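Local coordinates for N-acetylmuramoyl-l-alanine amidase (Bartonella henselae, PDB 3NE8), which probably hydrolyses, as a zinc-dependent amidase, the bond between N-acetylmuramic acid and L-alanine in peptidoglycan during the cell-wall remodelling of bacterial division, at residues A[84-89]-A[191-196]; A[90-95]-A[163-168]; A[151-156]-A[169-174]. All coordinates share one frame; numbering follows the deposited sequence. Where two conformers were deposited one is given.

Contact 1 holds Asp84, one of the zinc ligands, and joins the loops that follow strands 77-82 and 186-190. Contact 2, its centre about 10 Å from that of contact 1, pairs the start of strand 94-99 with the short strand 166-167; Tyr193 OH and Thr95 OG1 link the two. Contact 3, its centre about 12 Å from that of contact 2, sets helix 135-161 against strand 170-174, outermost in this chain's sheet. Contacts 2 and 3 are nested along the chain within the loop that contact 1 closes, and their segments alternate, joining helix and sheet on the side of contact 2; contact 3, about 17 Å from contact 1 between centres, does not touch it.

Contact 1 of 3, residues A[84-89]-A[191-196]; sequences DTIDVH and IGYLSN. With ZN (zinc ion), chain B.
Ile86 and Tyr193 make the apolar part of this junction between two loops. The CD1 methyl of Ile86 sits over the centre of the Tyr193 ring, 3.6 Å from its centroid, a CH-pi contact, while Ile86 CG2 touches Tyr193 CE1 at 3.5 Å. CG1 of Ile86 lies between its backbone N and carbonyl carbon (chi1 45°), and the extended chi2 then carries CD1 over the ring. Leu111 and Ile107 of helix 106-116 pack on the same isoleucine.

The polar part centres on Ser195. Its OG receives the backbone N-H of Ile86 almost straight on (2.9 Å, 169° at the hydrogen) and donates to a water that in turn donates to Val88 O, so both direct and water-mediated bonds hold the loop 84-89 in its bend. Farther along, Asn196 ND2 lies in the carbonyl plane of His89 O and bonds to it at 3.0 Å. The same amide works as an N-cap: its OD1 accepts from the backbone N of Asp199, at the start of helix 197-203, and the type I turn from Tyr193 to Asn196 leads into that cap.

Metal binding is the third element. Asp84 grips the zinc unequally, OD1 at 2.1 Å and OD2 at 2.6 Å, with His13, Glu28, His82 and Glu115 completing the site. Its backbone is tied to the opposite loop as well: Asp84 O accepts a weak bond from Leu194 N at 2.9 Å and meets Tyr193 CA in a CA-H...O contact, while Glu190 takes the Asp84 N-H.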
loop_
_atom_site.group_PDB
_atom_site.type_symbol
_atom_site.label_atom_id
_atom_site.label_comp_id
_atom_site.label_asym_id
_atom_site.label_seq_id
_atom_site.Cartn_x
_atom_site.Cartn_y
_atom_site.Cartn_z
ATOM N N ASP A 84 -24.077 -12.152 -2.555
ATOM C CA ASP A 84 -24.423 -13.218 -3.477
ATOM C C ASP A 84 -24.726 -14.552 -2.827
ATOM O O ASP A 84 -24.525 -14.752 -1.631
ATOM C CB ASP A 84 -23.281 -13.402 -4.474
ATOM C CG ASP A 84 -23.214 -12.270 -5.465
ATOM O OD1 ASP A 84 -24.172 -12.144 -6.257
ATOM O OD2 ASP A 84 -22.242 -11.489 -5.442
ATOM N N THR A 85 -25.236 -15.463 -3.640
ATOM C CA THR A 85 -25.319 -16.860 -3.258
ATOM C C THR A 85 -24.064 -17.550 -3.773
ATOM O O THR A 85 -23.667 -17.335 -4.920
ATOM C CB THR A 85 -26.556 -17.535 -3.873
ATOM O OG1 THR A 85 -27.721 -17.156 -3.134
ATOM C CG2 THR A 85 -26.414 -19.050 -3.836
ATOM N N ILE A 86 -23.423 -18.350 -2.927
ATOM C CA ILE A 86 -22.261 -19.125 -3.366
ATOM C C ILE A 86 -22.596 -20.602 -3.255
ATOM O O ILE A 86 -23.591 -20.973 -2.629
ATOM C CB ILE A 86 -20.950 -18.774 -2.610
ATOM C CG1 ILE A 86 -21.181 -18.668 -1.105
ATOM C CG2 ILE A 86 -20.351 -17.477 -3.146
ATOM C CD1 ILE A 86 -19.910 -18.378 -0.324
ATOM N N ASP A 87 -21.772 -21.438 -3.877
ATOM C CA ASP A 87 -22.103 -22.847 -4.051
ATOM C C ASP A 87 -22.208 -23.596 -2.723
ATOM O O ASP A 87 -23.032 -24.499 -2.570
ATOM C CB ASP A 87 -21.090 -23.513 -4.987
ATOM C CG ASP A 87 -21.045 -22.851 -6.357
ATOM O OD1 ASP A 87 -21.978 -22.080 -6.682
ATOM O OD2 ASP A 87 -20.078 -23.103 -7.108
ATOM N N VAL A 88 -21.375 -23.210 -1.764
ATOM C CA VAL A 88 -21.372 -23.836 -0.448
ATOM C C VAL A 88 -22.112 -22.931 0.529
ATOM O O VAL A 88 -21.686 -21.805 0.783
ATOM C CB VAL A 88 -19.931 -24.083 0.041
ATOM C CG1 VAL A 88 -19.936 -24.706 1.425
ATOM C CG2 VAL A 88 -19.182 -24.964 -0.949
ATOM N N HIS A 89 -23.211 -23.429 1.084
ATOM C CA HIS A 89 -24.094 -22.631 1.935
ATOM C C HIS A 89 -23.516 -22.361 3.326
ATOM O O HIS A 89 -23.990 -21.484 4.047
ATOM C CB HIS A 89 -25.460 -23.312 2.074
ATOM C CG HIS A 89 -25.449 -24.508 2.976
ATOM N ND1 HIS A 89 -25.354 -25.799 2.501
ATOM C CD2 HIS A 89 -25.515 -24.608 4.325
ATOM C CE1 HIS A 89 -25.362 -26.642 3.518
ATOM N NE2 HIS A 89 -25.458 -25.945 4.635
ATOM N N ILE A 191 -20.726 -8.124 1.179
ATOM C CA ILE A 191 -20.929 -7.747 2.559
ATOM C C ILE A 191 -21.326 -8.973 3.373
ATOM O O ILE A 191 -21.040 -9.009 4.572
ATOM C CB ILE A 191 -21.891 -6.593 2.722
ATOM C CG1 ILE A 191 -23.224 -6.965 2.096
ATOM C CG2 ILE A 191 -21.303 -5.342 2.087
ATOM C CD1 ILE A 191 -24.337 -5.990 2.399
ATOM N N GLY A 192 -21.897 -9.979 2.708
ATOM C CA GLY A 192 -22.180 -11.290 3.276
ATOM C C GLY A 192 -22.789 -12.132 2.170
ATOM O O GLY A 192 -23.007 -11.626 1.072
ATOM N N TYR A 193 -23.082 -13.400 2.447
ATOM C CA TYR A 193 -23.650 -14.271 1.425
ATOM C C TYR A 193 -25.093 -14.622 1.743
ATOM O O TYR A 193 -25.381 -15.221 2.774
ATOM C CB TYR A 193 -22.802 -15.539 1.257
ATOM C CG TYR A 193 -21.412 -15.202 0.770
ATOM C CD1 TYR A 193 -21.149 -15.046 -0.585
ATOM C CD2 TYR A 193 -20.376 -14.983 1.669
ATOM C CE1 TYR A 193 -19.877 -14.700 -1.040
ATOM C CE2 TYR A 193 -19.098 -14.641 1.224
ATOM C CZ TYR A 193 -18.857 -14.504 -0.129
ATOM O OH TYR A 193 -17.600 -14.168 -0.585
ATOM N N LEU A 194 -26.005 -14.261 0.851
ATOM C CA LEU A 194 -27.411 -14.568 1.075
ATOM C C LEU A 194 -27.718 -16.068 1.037
ATOM O O LEU A 194 -28.819 -16.485 1.396
ATOM C CB LEU A 194 -28.293 -13.795 0.093
ATOM C CG LEU A 194 -28.563 -12.354 0.531
ATOM C CD1 LEU A 194 -29.262 -11.555 -0.553
ATOM C CD2 LEU A 194 -29.393 -12.329 1.809
ATOM N N SER A 195 -26.748 -16.879 0.618
ATOM C CA SER A 195 -26.876 -18.334 0.662
ATOM C C SER A 195 -26.711 -18.881 2.076
ATOM O O SER A 195 -27.017 -20.044 2.331
ATOM C CB SER A 195 -25.869 -18.997 -0.284
ATOM O OG SER A 195 -24.617 -18.327 -0.257
ATOM N N ASN A 196 -26.213 -18.051 2.986
ATOM C CA ASN A 196 -26.016 -18.454 4.375
ATOM C C ASN A 196 -27.020 -17.764 5.290
ATOM O O ASN A 196 -27.184 -16.545 5.238
ATOM C CB ASN A 196 -24.593 -18.119 4.821
ATOM C CG ASN A 196 -24.345 -18.488 6.259
ATOM O OD1 ASN A 196 -24.598 -17.699 7.169
ATOM N ND2 ASN A 196 -23.870 -19.713 6.480
HETATM ZN ZN ZN B . -23.947 -10.092 -6.795
HETATM O O HOH W 1 -22.931 -19.391 1.474
#

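Contact 2 of 3, residues A[90-95]-A[163-168]; sequences SLRGAT and HINLIN
Ala94 and the backbone around Leu166 form a parallel bridge with two hydrogen bonds. Ala94 N donates a hydrogen bond to a lone pair of Asn165 O at 3.0 Å, and Ile167 N donates one to Ala94 O at 3.1 Å. Beside this pairing, Ile167 spreads its branches over the strand start: CG2 presses on Thr95 OG1 at 3.2 Å, itself hydrogen-bonded to Tyr193 OH, and CD1 meets Leu91 CD2 at 3.3 Å, tighter than usual for two methyls. With CG1 anti to the backbone N (chi1 -167°), the Ile167 chain extends towards Leu91.

Around the bridge, Asn165 ND2 stands over one face of the Arg92 guanidinium, 4.0 Å above its plane and displaced toward the rim, the two planes 63° apart. One water accepts from this nitrogen and, weakly, from Arg92 NH2; another accepts from Asn165 ND2 and donates to Arg92 O. Asp199, on helix 197-203, supplies the next shell, forming a salt bridge with Arg92 NE and accepting the Gly93 N-H. Gly93 CA packs against Ile167 N at 3.7 Å. Directional backbone bonds thus set the strand register, while the Arg92-Asp199 charge pair and the waters probably fix how the amide faces the guanidinium.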
loop_
_atom_site.group_PDB
_atom_site.type_symbol
_atom_site.label_atom_id
_atom_site.label_comp_id
_atom_site.label_asym_id
_atom_site.label_seq_id
_atom_site.Cartn_x
_atom_site.Cartn_y
_atom_site.Cartn_z
ATOM N N SER A 90 -22.499 -23.129 3.711
ATOM C CA SER A 90 -21.895 -22.982 5.034
ATOM C C SER A 90 -20.889 -21.831 5.069
ATOM O O SER A 90 -20.466 -21.391 6.142
ATOM C CB SER A 90 -21.209 -24.284 5.457
ATOM O OG SER A 90 -20.215 -24.654 4.517
ATOM N N LEU A 91 -20.502 -21.364 3.887
ATOM C CA LEU A 91 -19.566 -20.255 3.748
ATOM C C LEU A 91 -20.244 -18.930 4.079
ATOM O O LEU A 91 -21.345 -18.632 3.603
ATOM C CB LEU A 91 -18.999 -20.214 2.328
ATOM C CG LEU A 91 -17.801 -21.115 2.013
ATOM C CD1 LEU A 91 -17.777 -21.508 0.549
ATOM C CD2 LEU A 91 -16.517 -20.410 2.381
ATOM N N ARG A 92 -19.587 -18.128 4.904
ATOM C CA ARG A 92 -20.166 -16.857 5.304
ATOM C C ARG A 92 -19.073 -15.884 5.695
ATOM O O ARG A 92 -17.925 -16.278 5.954
ATOM C CB ARG A 92 -21.132 -17.048 6.472
ATOM C CG ARG A 92 -20.486 -17.631 7.711
ATOM C CD ARG A 92 -21.461 -17.673 8.873
ATOM N NE ARG A 92 -21.865 -16.330 9.279
ATOM C CZ ARG A 92 -22.221 -15.997 10.515
ATOM N NH1 ARG A 92 -22.227 -16.910 11.478
ATOM N NH2 ARG A 92 -22.570 -14.747 10.788
ATOM N N GLY A 93 -19.429 -14.606 5.727
ATOM C CA GLY A 93 -18.517 -13.569 6.166
ATOM C C GLY A 93 -18.139 -12.595 5.070
ATOM O O GLY A 93 -18.172 -12.914 3.879
ATOM N N ALA A 94 -17.778 -11.386 5.475
ATOM C CA ALA A 94 -17.353 -10.368 4.523
ATOM C C ALA A 94 -16.139 -10.849 3.732
ATOM O O ALA A 94 -15.261 -11.528 4.273
ATOM C CB ALA A 94 -17.052 -9.060 5.244
ATOM N N THR A 95 -16.102 -10.491 2.450
ATOM C CA THR A 95 -15.021 -10.872 1.551
ATOM C C THR A 95 -14.725 -9.700 0.630
ATOM O O THR A 95 -15.638 -8.959 0.246
ATOM C CB THR A 95 -15.429 -12.058 0.635
ATOM O OG1 THR A 95 -16.152 -13.038 1.386
ATOM C CG2 THR A 95 -14.217 -12.723 0.007
ATOM N N HIS A 163 -14.191 -6.171 14.513
ATOM C CA HIS A 163 -14.843 -7.421 14.891
ATOM C C HIS A 163 -16.026 -7.766 13.991
ATOM O O HIS A 163 -17.007 -8.360 14.437
ATOM C CB HIS A 163 -15.280 -7.384 16.357
ATOM C CG HIS A 163 -14.175 -7.028 17.301
ATOM N ND1 HIS A 163 -14.117 -5.817 17.956
ATOM C CD2 HIS A 163 -13.075 -7.718 17.688
ATOM C CE1 HIS A 163 -13.035 -5.779 18.713
ATOM N NE2 HIS A 163 -12.384 -6.920 18.568
ATOM N N ILE A 164 -15.925 -7.380 12.724
ATOM C CA ILE A 164 -16.890 -7.781 11.713
ATOM C C ILE A 164 -16.413 -9.104 11.144
ATOM O O ILE A 164 -15.249 -9.234 10.761
ATOM C CB ILE A 164 -16.980 -6.726 10.612
ATOM C CG1 ILE A 164 -17.579 -5.450 11.205
ATOM C CG2 ILE A 164 -17.809 -7.236 9.440
ATOM C CD1 ILE A 164 -17.594 -4.295 10.285
ATOM N N ASN A 165 -17.291 -10.098 11.111
ATOM C CA ASN A 165 -16.859 -11.434 10.726
ATOM C C ASN A 165 -16.448 -11.521 9.269
ATOM O O ASN A 165 -17.181 -11.081 8.374
ATOM C CB ASN A 165 -17.937 -12.475 11.021
ATOM C CG ASN A 165 -17.472 -13.875 10.704
ATOM O OD1 ASN A 165 -16.455 -14.330 11.225
ATOM N ND2 ASN A 165 -18.191 -14.560 9.822
ATOM N N LEU A 166 -15.271 -12.095 9.047
ATOM C CA LEU A 166 -14.696 -12.268 7.722
ATOM C C LEU A 166 -14.690 -13.742 7.365
ATOM O O LEU A 166 -14.530 -14.592 8.237
ATOM C CB LEU A 166 -13.257 -11.754 7.706
ATOM C CG LEU A 166 -13.050 -10.246 7.844
ATOM C CD1 LEU A 166 -11.690 -9.936 8.435
ATOM C CD2 LEU A 166 -13.202 -9.578 6.491
ATOM N N ILE A 167 -14.874 -14.048 6.086
ATOM C CA ILE A 167 -14.692 -15.408 5.600
ATOM C C ILE A 167 -13.228 -15.799 5.727
ATOM O O ILE A 167 -12.360 -14.935 5.790
ATOM C CB ILE A 167 -15.114 -15.523 4.122
ATOM C CG1 ILE A 167 -15.232 -16.987 3.701
ATOM C CG2 ILE A 167 -14.143 -14.767 3.211
ATOM C CD1 ILE A 167 -15.854 -17.166 2.334
ATOM N N ASN A 168 -12.943 -17.096 5.798
ATOM C CA ASN A 168 -11.575 -17.582 5.717
ATOM C C ASN A 168 -10.948 -17.082 4.423
ATOM O O ASN A 168 -11.610 -17.104 3.391
ATOM C CB ASN A 168 -11.575 -19.110 5.736
ATOM C CG ASN A 168 -10.232 -19.696 5.374
ATOM O OD1 ASN A 168 -9.272 -19.581 6.129
ATOM N ND2 ASN A 168 -10.156 -20.333 4.211
HETATM O O HOH W 2 -20.693 -13.298 8.982
HETATM O O HOH W 3 -16.900 -16.963 8.628
#

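Contact 3 of 3, residues A[151-156]-A[169-174]; sequences FANNVV and NPHRYA
His171 reaches from strand 170-174, outermost in this chain's sheet, towards helix 135-161, and its side chain can be followed outward. At the root, CB leaves the backbone pointing to the helix; CG lies anti to the backbone N (chi1 174°), which extends the imidazole along the flank of the helix. On the ring, CD2 is 3.8 Å from Ala152 CB and NE2 is 4.0 Å from the same methyl. Ala152 CB lies over one face, 4.2 Å from the centroid and 27° off the normal, a CH-pi contact.

The two nitrogens look elsewhere for polar partners. NE2 is hydrogen-bonded to Thr98 OG1 of the adjacent strand, and ND1 to Lys229 NZ of the second subunit. Asn153 OD1 is 4.1 Å from His171 ND1, its amide nearly perpendicular to the ring, and makes a weak bond to that same lysine. Bonds at both nitrogens would resist a flip of the imidazole.

One turn farther along the helix, Val156 CG1 touches Pro170 CG at 3.6 Å, their side chains crossing at about a right angle. The helix and strand segments run nearly antiparallel, 153° between directions, with axes 8.6 Å apart. Strand 94-99 flanks strand 170-174 in the sheet and meets Ala152 and Val155 through Val96, while helix 206-227 packs against Phe151, Asn154 and Val155.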
loop_
_atom_site.group_PDB
_atom_site.type_symbol
_atom_site.label_atom_id
_atom_site.label_comp_id
_atom_site.label_asym_id
_atom_site.label_seq_id
_atom_site.Cartn_x
_atom_site.Cartn_y
_atom_site.Cartn_z
ATOM N N PHE A 151 -6.014 -1.363 -1.244
ATOM C CA PHE A 151 -7.293 -1.070 -0.635
ATOM C C PHE A 151 -7.952 -2.327 -0.073
ATOM O O PHE A 151 -8.487 -2.316 1.042
ATOM C CB PHE A 151 -8.223 -0.361 -1.616
ATOM C CG PHE A 151 -9.545 0.018 -1.007
ATOM C CD1 PHE A 151 -9.595 0.931 0.029
ATOM C CD2 PHE A 151 -10.725 -0.584 -1.426
ATOM C CE1 PHE A 151 -10.808 1.277 0.614
ATOM C CE2 PHE A 151 -11.941 -0.240 -0.841
ATOM C CZ PHE A 151 -11.978 0.689 0.183
ATOM N N ALA A 152 -7.935 -3.411 -0.847
ATOM C CA ALA A 152 -8.511 -4.663 -0.362
ATOM C C ALA A 152 -7.894 -5.063 0.981
ATOM O O ALA A 152 -8.602 -5.451 1.920
ATOM C CB ALA A 152 -8.331 -5.785 -1.396
ATOM N N ASN A 153 -6.565 -4.984 1.063
ATOM C CA ASN A 153 -5.841 -5.340 2.284
ATOM C C ASN A 153 -6.267 -4.494 3.454
ATOM O O ASN A 153 -6.483 -5.003 4.562
ATOM C CB ASN A 153 -4.333 -5.145 2.097
ATOM C CG ASN A 153 -3.681 -6.299 1.386
ATOM O OD1 ASN A 153 -4.258 -7.382 1.273
ATOM N ND2 ASN A 153 -2.459 -6.079 0.902
ATOM N N ASN A 154 -6.388 -3.198 3.218
ATOM C CA ASN A 154 -6.772 -2.310 4.297
ATOM C C ASN A 154 -8.201 -2.561 4.761
ATOM O O ASN A 154 -8.479 -2.524 5.959
ATOM C CB ASN A 154 -6.587 -0.850 3.913
ATOM C CG ASN A 154 -6.370 0.031 5.127
ATOM O OD1 ASN A 154 -5.662 -0.350 6.065
ATOM N ND2 ASN A 154 -6.973 1.208 5.118
ATOM N N VAL A 155 -9.098 -2.821 3.817
ATOM C CA VAL A 155 -10.482 -3.093 4.172
ATOM C C VAL A 155 -10.571 -4.304 5.092
ATOM O O VAL A 155 -11.224 -4.254 6.132
ATOM C CB VAL A 155 -11.353 -3.303 2.921
ATOM C CG1 VAL A 155 -12.689 -3.901 3.307
ATOM C CG2 VAL A 155 -11.564 -1.977 2.181
ATOM N N VAL A 156 -9.894 -5.379 4.713
ATOM C CA VAL A 156 -9.865 -6.586 5.525
ATOM C C VAL A 156 -9.298 -6.302 6.915
ATOM O O VAL A 156 -9.873 -6.712 7.918
ATOM C CB VAL A 156 -9.041 -7.689 4.838
ATOM C CG1 VAL A 156 -8.697 -8.798 5.827
ATOM C CG2 VAL A 156 -9.788 -8.226 3.623
ATOM N N ASN A 169 -9.688 -16.663 4.464
ATOM C CA ASN A 169 -9.041 -16.097 3.276
ATOM C C ASN A 169 -9.895 -14.979 2.679
ATOM O O ASN A 169 -10.435 -15.122 1.579
ATOM C CB ASN A 169 -8.800 -17.179 2.218
ATOM C CG ASN A 169 -7.822 -18.236 2.675
ATOM O OD1 ASN A 169 -7.930 -19.402 2.299
ATOM N ND2 ASN A 169 -6.860 -17.835 3.490
ATOM N N PRO A 170 -10.035 -13.867 3.411
ATOM C CA PRO A 170 -11.027 -12.852 3.034
ATOM C C PRO A 170 -10.622 -11.962 1.862
ATOM O O PRO A 170 -11.484 -11.224 1.376
ATOM C CB PRO A 170 -11.173 -12.025 4.315
ATOM C CG PRO A 170 -9.838 -12.120 4.955
ATOM C CD PRO A 170 -9.353 -13.529 4.673
ATOM N N HIS A 171 -9.369 -12.004 1.420
ATOM C CA HIS A 171 -9.013 -11.369 0.159
ATOM C C HIS A 171 -8.863 -12.435 -0.916
ATOM O O HIS A 171 -7.931 -13.235 -0.871
ATOM C CB HIS A 171 -7.735 -10.531 0.257
ATOM C CG HIS A 171 -7.288 -9.991 -1.065
ATOM N ND1 HIS A 171 -5.966 -9.943 -1.453
ATOM C CD2 HIS A 171 -8.003 -9.533 -2.118
ATOM C CE1 HIS A 171 -5.886 -9.444 -2.674
ATOM N NE2 HIS A 171 -7.111 -9.186 -3.100
ATOM N N ARG A 172 -9.792 -12.443 -1.866
ATOM C CA ARG A 172 -9.795 -13.403 -2.959
ATOM C C ARG A 172 -9.762 -12.669 -4.293
ATOM O O ARG A 172 -9.738 -11.435 -4.342
ATOM C CB ARG A 172 -11.010 -14.327 -2.851
ATOM C CG ARG A 172 -11.036 -15.086 -1.536
ATOM C CD ARG A 172 -12.142 -16.112 -1.451
ATOM N NE ARG A 172 -12.143 -16.750 -0.136
ATOM C CZ ARG A 172 -12.626 -17.962 0.114
ATOM N NH1 ARG A 172 -13.149 -18.691 -0.864
ATOM N NH2 ARG A 172 -12.581 -18.441 1.350
ATOM N N TYR A 173 -9.741 -13.417 -5.389
ATOM C CA TYR A 173 -9.659 -12.782 -6.700
ATOM C C TYR A 173 -10.130 -13.712 -7.801
ATOM O O TYR A 173 -10.046 -14.939 -7.685
ATOM C CB TYR A 173 -8.249 -12.244 -6.984
ATOM C CG TYR A 173 -7.138 -13.192 -6.613
ATOM C CD1 TYR A 173 -6.702 -14.164 -7.497
ATOM C CD2 TYR A 173 -6.510 -13.095 -5.379
ATOM C CE1 TYR A 173 -5.676 -15.036 -7.154
ATOM C CE2 TYR A 173 -5.486 -13.958 -5.028
ATOM C CZ TYR A 173 -5.078 -14.920 -5.922
ATOM O OH TYR A 173 -4.058 -15.785 -5.584
ATOM N N ALA A 174 -10.669 -13.114 -8.852
ATOM C CA ALA A 174 -11.136 -13.847 -10.015
ATOM C C ALA A 174 -11.440 -12.833 -11.100
ATOM O O ALA A 174 -11.295 -11.629 -10.888
ATOM C CB ALA A 174 -12.375 -14.684 -9.684
#